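Local coordinates for fusolin (Unidentified entomopoxvirus, PDB 4YN2), which forms the crystalline spindles of an entomopoxvirus that enhance virulence, and has a domain of the lytic polysaccharide monooxygenase family that probably acts on chitin, at residues Phe136-Val141 with Asp190-Phe195; Ile199-Ser204 with Ile228-Asn233. All coordinates share one frame; numbering follows the deposited sequence.

Interaction 1 of 2, residues Phe136-Val141 with Asp190-Phe195; sequences FCPTAV and DLVYRF
F136 and Y193 face each other as an antiparallel hydrogen-bonded pair. F136 N donates to Y193 O at 2.8 Å, nearly straight at 173°. Y193 N returns a bond to F136 O at 3.1 Å, more bent at 155°. The two side chains leave the sheet on the same face, with their CB atoms 4.2 Å apart. They then diverge. F136 has CG anti to its backbone N (chi1 -171°), which leads its ring away from Y193. The Y193 ring extends instead toward P138. P138 CG lies 3.7 Å from Y193 CD2, and the two groups meet at a slant. The same proline also rests on the backbone, with P138 CD 3.4 Å from L191 O. Beyond it, V141 CG1 touches Y193 OH at 3.7 Å, the two side chains nearly perpendicular. That hydroxyl is hydrogen-bonded to E143. F136 CB also meets the edge of the F195 ring. W212 packs against the rings of F136 and Y193, while C137 is disulfide-bonded to C187. Strands 129-138 and 191-200 are the inner pair of a four-stranded antiparallel sheet, flanked by strand 2-6 and strand 178-180.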
# COMPACT_ATOMS: atom_id res chain seq x y z
N PHE A 136 -8.84 -10.60 3.57
CA PHE A 136 -8.71 -9.91 4.85
C PHE A 136 -8.55 -11.00 5.89
O PHE A 136 -9.30 -11.99 5.89
CB PHE A 136 -9.89 -8.97 5.15
CG PHE A 136 -9.66 -8.10 6.36
CD1 PHE A 136 -9.90 -8.58 7.64
CD2 PHE A 136 -9.18 -6.80 6.22
CE1 PHE A 136 -9.68 -7.78 8.76
CE2 PHE A 136 -8.95 -6.00 7.35
CZ PHE A 136 -9.21 -6.49 8.61
N CYS A 137 -7.52 -10.85 6.72
CA CYS A 137 -7.13 -11.81 7.74
C CYS A 137 -7.70 -11.39 9.08
O CYS A 137 -7.13 -10.49 9.71
CB CYS A 137 -5.60 -11.91 7.79
SG CYS A 137 -4.98 -13.24 8.85
N PRO A 138 -8.83 -11.97 9.52
CA PRO A 138 -9.42 -11.54 10.78
C PRO A 138 -8.81 -12.28 11.96
O PRO A 138 -8.67 -13.48 11.91
CB PRO A 138 -10.89 -11.91 10.60
CG PRO A 138 -10.86 -13.15 9.78
CD PRO A 138 -9.63 -13.05 8.91
N THR A 139 -8.49 -11.58 13.03
CA THR A 139 -7.97 -12.22 14.22
C THR A 139 -9.20 -12.52 15.15
O THR A 139 -9.09 -13.36 16.04
CB THR A 139 -6.83 -11.39 14.78
OG1 THR A 139 -7.29 -10.10 15.12
CG2 THR A 139 -5.69 -11.26 13.76
N ALA A 140 -10.36 -11.91 14.87
CA ALA A 140 -11.64 -12.16 15.54
C ALA A 140 -12.78 -12.07 14.51
O ALA A 140 -12.70 -11.26 13.59
CB ALA A 140 -11.86 -11.16 16.66
N VAL A 141 -13.82 -12.90 14.66
CA VAL A 141 -14.97 -12.88 13.75
C VAL A 141 -15.94 -11.83 14.26
O VAL A 141 -16.56 -12.04 15.30
CB VAL A 141 -15.62 -14.29 13.67
CG1 VAL A 141 -16.91 -14.27 12.85
CG2 VAL A 141 -14.63 -15.30 13.12
N ASP A 190 -7.62 -18.91 10.87
CA ASP A 190 -8.13 -20.18 10.36
C ASP A 190 -9.17 -19.97 9.25
O ASP A 190 -9.23 -20.76 8.31
CB ASP A 190 -8.68 -20.99 11.53
CG ASP A 190 -7.59 -21.21 12.58
OD1 ASP A 190 -6.66 -22.00 12.31
OD2 ASP A 190 -7.59 -20.48 13.60
N LEU A 191 -9.98 -18.90 9.33
CA LEU A 191 -10.97 -18.53 8.31
C LEU A 191 -10.66 -17.12 7.85
O LEU A 191 -10.05 -16.37 8.61
CB LEU A 191 -12.40 -18.59 8.85
CG LEU A 191 -12.93 -19.97 9.19
CD1 LEU A 191 -14.21 -19.86 10.01
CD2 LEU A 191 -13.20 -20.79 7.94
N VAL A 192 -11.07 -16.75 6.64
CA VAL A 192 -10.76 -15.43 6.08
C VAL A 192 -11.96 -14.81 5.39
O VAL A 192 -12.85 -15.51 4.90
CB VAL A 192 -9.57 -15.49 5.09
CG1 VAL A 192 -8.25 -15.69 5.82
CG2 VAL A 192 -9.77 -16.57 4.04
N TYR A 193 -11.92 -13.49 5.28
CA TYR A 193 -12.91 -12.76 4.50
C TYR A 193 -12.28 -12.58 3.14
O TYR A 193 -11.31 -11.83 3.02
CB TYR A 193 -13.29 -11.45 5.16
CG TYR A 193 -14.09 -11.65 6.42
CD1 TYR A 193 -15.45 -11.92 6.36
CD2 TYR A 193 -13.50 -11.56 7.67
CE1 TYR A 193 -16.20 -12.09 7.52
CE2 TYR A 193 -14.24 -11.72 8.83
CZ TYR A 193 -15.60 -11.96 8.75
OH TYR A 193 -16.31 -12.17 9.91
N ARG A 194 -12.75 -13.35 2.16
CA ARG A 194 -12.22 -13.37 0.79
C ARG A 194 -13.25 -12.76 -0.13
O ARG A 194 -14.40 -13.17 -0.09
CB ARG A 194 -11.92 -14.81 0.35
CG ARG A 194 -10.49 -15.24 0.52
CD ARG A 194 -10.16 -16.48 -0.29
NE ARG A 194 -10.79 -17.72 0.19
CZ ARG A 194 -11.63 -18.51 -0.50
NH1 ARG A 194 -12.05 -18.16 -1.71
NH2 ARG A 194 -12.09 -19.63 0.04
N PHE A 195 -12.85 -11.79 -0.96
CA PHE A 195 -13.84 -11.13 -1.80
C PHE A 195 -13.22 -10.63 -3.10
O PHE A 195 -12.13 -10.07 -3.10
CB PHE A 195 -14.54 -9.98 -1.04
CG PHE A 195 -13.65 -8.99 -0.31
CD1 PHE A 195 -12.97 -9.37 0.84
CD2 PHE A 195 -13.63 -7.66 -0.68
CE1 PHE A 195 -12.18 -8.45 1.53
CE2 PHE A 195 -12.85 -6.74 0.03
CZ PHE A 195 -12.12 -7.14 1.12

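Interaction 2 of 2, residues Ile199-Ser204 with Ile228-Asn233; sequences IPIRQS and INFDYN
F230 fills the hollow formed by the chain from I199 to S204. Its ring is the main bump of this contact, and backbone as well as side chains line the hollow. I201 CA sits over one ring face in a CH-pi contact, 4.1 Å from the centroid and 16° off the normal. R202 N lies over the same face, nearer the rim. At the ring edge, I199 CG2 comes within 3.9 Å of F230 CZ. P200 O approaches the same CZ obliquely, at 3.4 Å. R202 runs alongside the ring, its CB 3.7 Å from F230 CE2. Its chain bends at chi2 (-75°), and the guanidinium leads away to bond T152 O.

I201 is the bump on the other segment. Its CG2 is wedged between the two aromatic rings, over a face of F230 and against Y232 CZ, while CD1 packs on F230 CE1 at 3.7 Å. R202 O meets the Y232 ring at its edge, in plane. Deeper in, I199 CG2 fits against I228 CD1.

No direct hydrogen bond joins the segments. A water lies 2.7 Å from both Q203 O and F230 O and links the two backbones. Within its own segment N229 OD1 accepts a bent bond from F230 N, which comes in tilted from the carbonyl plane, and this oxygen lies against S204 C.

The segments run about 77° apart, and no beta bridge joins them. This is inter-sheet packing at one end of a beta sandwich, consistent with the lytic polysaccharide monooxygenase fold. Here an aromatic residue of one sheet packs under the chain leaving the other.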
# COMPACT_ATOMS: atom_id res chain seq x y z
N ILE A 199 -10.44 -4.18 -9.47
CA ILE A 199 -9.46 -3.14 -9.19
C ILE A 199 -9.20 -2.34 -10.48
O ILE A 199 -8.68 -2.92 -11.42
CB ILE A 199 -8.15 -3.75 -8.64
CG1 ILE A 199 -8.39 -4.69 -7.42
CG2 ILE A 199 -7.14 -2.67 -8.29
CD1 ILE A 199 -8.99 -4.07 -6.23
N PRO A 200 -9.45 -1.01 -10.52
CA PRO A 200 -9.10 -0.24 -11.72
C PRO A 200 -7.59 -0.25 -11.94
O PRO A 200 -6.83 -0.12 -10.98
CB PRO A 200 -9.59 1.18 -11.39
CG PRO A 200 -10.56 1.01 -10.27
CD PRO A 200 -10.03 -0.14 -9.48
N ILE A 201 -7.16 -0.45 -13.20
CA ILE A 201 -5.74 -0.50 -13.51
C ILE A 201 -5.16 0.91 -13.49
O ILE A 201 -5.87 1.89 -13.71
CB ILE A 201 -5.45 -1.21 -14.87
CG1 ILE A 201 -6.16 -2.56 -14.99
CG2 ILE A 201 -3.96 -1.40 -15.09
CD1 ILE A 201 -6.08 -3.45 -13.84
N ARG A 202 -3.89 0.98 -13.15
CA ARG A 202 -3.08 2.19 -13.10
C ARG A 202 -1.76 1.91 -13.78
O ARG A 202 -1.32 0.76 -13.80
CB ARG A 202 -2.83 2.60 -11.64
CG ARG A 202 -4.08 2.82 -10.79
CD ARG A 202 -4.72 4.12 -11.15
NE ARG A 202 -5.79 4.52 -10.24
CZ ARG A 202 -7.09 4.53 -10.50
NH1 ARG A 202 -7.55 4.06 -11.66
NH2 ARG A 202 -7.95 5.00 -9.61
N GLN A 203 -1.11 2.93 -14.29
CA GLN A 203 0.22 2.78 -14.89
C GLN A 203 1.29 3.10 -13.82
O GLN A 203 2.47 2.85 -14.05
CB GLN A 203 0.40 3.65 -16.16
CG GLN A 203 0.14 5.15 -16.01
CD GLN A 203 -1.32 5.55 -16.11
OE1 GLN A 203 -2.06 5.08 -16.98
NE2 GLN A 203 -1.77 6.43 -15.22
N SER A 204 0.88 3.63 -12.66
CA SER A 204 1.77 3.94 -11.55
C SER A 204 1.25 3.32 -10.27
O SER A 204 0.13 2.81 -10.21
CB SER A 204 1.93 5.46 -11.40
OG SER A 204 0.67 6.11 -11.53
N ILE A 228 -0.18 -1.13 -4.07
CA ILE A 228 -0.25 -1.97 -5.26
C ILE A 228 0.33 -1.27 -6.49
O ILE A 228 0.38 -0.04 -6.56
CB ILE A 228 -1.71 -2.43 -5.55
CG1 ILE A 228 -2.66 -1.24 -5.88
CG2 ILE A 228 -2.25 -3.26 -4.40
CD1 ILE A 228 -3.95 -1.64 -6.56
N ASN A 229 0.80 -2.08 -7.43
CA ASN A 229 1.28 -1.60 -8.72
C ASN A 229 0.90 -2.65 -9.76
O ASN A 229 0.52 -3.76 -9.41
CB ASN A 229 2.79 -1.30 -8.73
CG ASN A 229 3.20 -0.26 -9.74
OD1 ASN A 229 2.44 0.13 -10.63
ND2 ASN A 229 4.45 0.18 -9.67
N PHE A 230 0.95 -2.26 -11.03
CA PHE A 230 0.55 -3.10 -12.14
C PHE A 230 1.71 -3.35 -13.08
O PHE A 230 2.42 -2.41 -13.45
CB PHE A 230 -0.60 -2.42 -12.87
CG PHE A 230 -1.78 -2.15 -11.97
CD1 PHE A 230 -2.78 -3.09 -11.82
CD2 PHE A 230 -1.81 -1.02 -11.16
CE1 PHE A 230 -3.85 -2.85 -10.96
CE2 PHE A 230 -2.87 -0.80 -10.28
CZ PHE A 230 -3.88 -1.71 -10.20
N ASP A 231 1.92 -4.62 -13.45
CA ASP A 231 2.98 -5.03 -14.37
C ASP A 231 2.38 -5.20 -15.76
O ASP A 231 1.63 -6.14 -15.99
CB ASP A 231 3.64 -6.35 -13.90
CG ASP A 231 5.10 -6.50 -14.26
OD1 ASP A 231 5.57 -5.80 -15.18
OD2 ASP A 231 5.77 -7.38 -13.67
N TYR A 232 2.63 -4.23 -16.64
CA TYR A 232 2.14 -4.30 -18.02
C TYR A 232 2.98 -5.28 -18.83
O TYR A 232 4.13 -5.52 -18.51
CB TYR A 232 2.17 -2.92 -18.68
CG TYR A 232 0.92 -2.13 -18.38
CD1 TYR A 232 0.73 -1.54 -17.14
CD2 TYR A 232 -0.11 -2.06 -19.30
CE1 TYR A 232 -0.45 -0.86 -16.84
CE2 TYR A 232 -1.29 -1.39 -19.02
CZ TYR A 232 -1.47 -0.81 -17.77
OH TYR A 232 -2.61 -0.09 -17.50
N ASN A 233 2.38 -5.84 -19.88
CA ASN A 233 3.09 -6.74 -20.79
C ASN A 233 3.90 -5.91 -21.79
O ASN A 233 3.39 -4.90 -22.28
CB ASN A 233 2.09 -7.61 -21.53
CG ASN A 233 1.25 -8.46 -20.61
OD1 ASN A 233 1.75 -9.40 -19.99
ND2 ASN A 233 -0.00 -8.09 -20.42
O HOH W 1 3.11 0.23 -13.59

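In the fold
The two contacts lie in series along the chain. Interaction 1 closes before interaction 2 opens, and their centres are 26 Å apart. Strand 191-200 serves both. Its start pairs with strand 129-138 in interaction 1, within the four-stranded antiparallel sheet. Its end, with the segment that follows, packs on strand 220-231 in interaction 2, a member of the mixed sheet. One contact therefore joins neighbours within a sheet, and the other joins the two sheets. Interaction 1 lies toward the metal site, with the side chain of P138 about 8 Å from the zinc ion bound by H1 and H142. Interaction 2 lies at the far end of the shared strand.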